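Local coordinates for Glyoxalase/bleomycin resistance protein/dioxygenase (PDB 4N04) that belongs to the vicinal oxygen chelate (glyoxalase/bleomycin resistance/dioxygenase) superfamily and may act as a dioxygenase, at residues 101-104 / 105-109. The protein carries 1 engineered substitution. Sequence-based numbering, arbitrary orientation.
Sequences YLDP and DGSEI
With chi1 at 80°, the CG of Asp-103 lies between its own backbone N and carbonyl carbon, which folds the carboxylate back over the turn that follows, against Ser-107. OD1 there faces three successive amides. Ser-107 N donates to Asp-103 OD1 at 3.0 Å, from well above the carboxylate plane, whereas the bonds from Asp-105 N and Gly-106 N are strongly bent and weak. Gly-106 N also donates to Asp-103 O (2.9 Å), closing the type I beta turn from Asp-103 to Gly-106, and the positive phi of Gly-106 (107°) leads the chain into the returning strand. Flanking the turn, Asp-103 N meets Ser-107 O at 3.0 Å, which completes a 3:5 hairpin, a type I turn with a G1 bulge at Gly-106. Asp-103 OD2 lies 3.4 Å from Ser-107 CB, and a water bridges OD2 and Ser-107 OG, which also bonds to Ala-63 N; the carboxylate, mostly buried, is further held by Tyr-24 OH. Tyr-101 and Ile-109 form an antiparallel hydrogen-bonded pair through both N-H···O bonds. Leu-102 and Glu-108, the non-hydrogen-bonded pair, extend side by side on the other face, CD2 of Leu-102 3.6 Å from CG of Glu-108. The hairpin joins strands 97-102 and 108-113, central in a mixed four-stranded sheet. Trp-23 of helix 17-28 touches Tyr-101 and Asp-103, Asp-105 OD2 takes the N-H of Gly-15 just after strand 8-14, and Glu-108 pairs through its backbone with Gln-65 of strand 64-69, while Tyr-101 also packs on Leu-76 of helix 72-81.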
loop_
_atom_site.group_PDB
_atom_site.type_symbol
_atom_site.label_atom_id
_atom_site.label_comp_id
_atom_site.label_asym_id
_atom_site.label_seq_id
_atom_site.Cartn_x
_atom_site.Cartn_y
_atom_site.Cartn_z
ATOM N N TYR A 101 -7.134 1.281 2.992
ATOM C CA TYR A 101 -7.127 -0.154 2.775
ATOM C C TYR A 101 -6.565 -0.859 3.990
ATOM O O TYR A 101 -5.669 -0.341 4.662
ATOM C CB TYR A 101 -6.284 -0.496 1.550
ATOM C CG TYR A 101 -6.902 -0.028 0.265
ATOM C CD1 TYR A 101 -7.780 -0.847 -0.446
ATOM C CD2 TYR A 101 -6.636 1.240 -0.237
ATOM C CE1 TYR A 101 -8.366 -0.416 -1.634
ATOM C CE2 TYR A 101 -7.222 1.679 -1.426
ATOM C CZ TYR A 101 -8.081 0.844 -2.115
ATOM O OH TYR A 101 -8.654 1.269 -3.291
ATOM N N LEU A 102 -7.090 -2.042 4.273
ATOM C CA LEU A 102 -6.506 -2.894 5.291
ATOM C C LEU A 102 -5.865 -4.105 4.627
ATOM O O LEU A 102 -6.544 -4.844 3.919
ATOM C CB LEU A 102 -7.574 -3.338 6.284
ATOM C CG LEU A 102 -8.193 -2.204 7.092
ATOM C CD1 LEU A 102 -9.323 -2.711 7.957
ATOM C CD2 LEU A 102 -7.141 -1.487 7.927
ATOM N N ASP A 103 -4.560 -4.299 4.847
ATOM C CA ASP A 103 -3.847 -5.471 4.310
ATOM C C ASP A 103 -4.278 -6.736 5.061
ATOM O O ASP A 103 -4.984 -6.630 6.069
ATOM C CB ASP A 103 -2.309 -5.240 4.255
ATOM C CG ASP A 103 -1.588 -5.443 5.601
ATOM O OD1 ASP A 103 -2.186 -5.845 6.620
ATOM O OD2 ASP A 103 -0.360 -5.209 5.621
ATOM N N PRO A 104 -3.886 -7.928 4.575
ATOM C CA PRO A 104 -4.315 -9.167 5.248
ATOM C C PRO A 104 -4.054 -9.236 6.761
ATOM O O PRO A 104 -4.786 -9.917 7.469
ATOM C CB PRO A 104 -3.526 -10.244 4.502
ATOM C CG PRO A 104 -3.434 -9.709 3.115
ATOM C CD PRO A 104 -3.239 -8.219 3.282
ATOM N N ASP A 105 -3.061 -8.514 7.255
ATOM C CA ASP A 105 -2.792 -8.490 8.695
ATOM C C ASP A 105 -3.467 -7.358 9.461
ATOM O O ASP A 105 -3.469 -7.358 10.695
ATOM C CB ASP A 105 -1.292 -8.439 8.952
ATOM C CG ASP A 105 -0.602 -9.719 8.543
ATOM O OD1 ASP A 105 -0.783 -10.737 9.241
ATOM O OD2 ASP A 105 0.112 -9.712 7.522
ATOM N N GLY A 106 -4.031 -6.388 8.746
ATOM C CA GLY A 106 -4.699 -5.283 9.402
ATOM C C GLY A 106 -3.965 -3.950 9.373
ATOM O O GLY A 106 -4.464 -2.959 9.904
ATOM N N SER A 107 -2.781 -3.909 8.773
ATOM C CA SER A 107 -2.097 -2.640 8.600
ATOM C C SER A 107 -2.919 -1.732 7.683
ATOM O O SER A 107 -3.658 -2.215 6.820
ATOM C CB SER A 107 -0.698 -2.845 8.036
ATOM O OG SER A 107 0.181 -3.302 9.034
ATOM N N GLU A 108 -2.786 -0.423 7.881
ATOM C CA GLU A 108 -3.572 0.570 7.150
ATOM C C GLU A 108 -2.754 1.237 6.057
ATOM O O GLU A 108 -1.727 1.858 6.329
ATOM C CB GLU A 108 -4.094 1.643 8.111
ATOM C CG GLU A 108 -5.029 1.108 9.185
ATOM C CD GLU A 108 -5.385 2.142 10.265
ATOM O OE1 GLU A 108 -4.930 3.301 10.167
ATOM O OE2 GLU A 108 -6.117 1.793 11.222
ATOM N N ILE A 109 -3.206 1.095 4.819
ATOM C CA ILE A 109 -2.599 1.805 3.707
ATOM C C ILE A 109 -3.601 2.813 3.169
ATOM O O ILE A 109 -4.590 2.432 2.541
ATOM C CB ILE A 109 -2.209 0.848 2.547
ATOM C CG1 ILE A 109 -1.520 -0.398 3.089
ATOM C CG2 ILE A 109 -1.326 1.560 1.540
ATOM C CD1 ILE A 109 -0.175 -0.120 3.710
HETATM O O HOH W 1 0.747 -5.865 8.062
#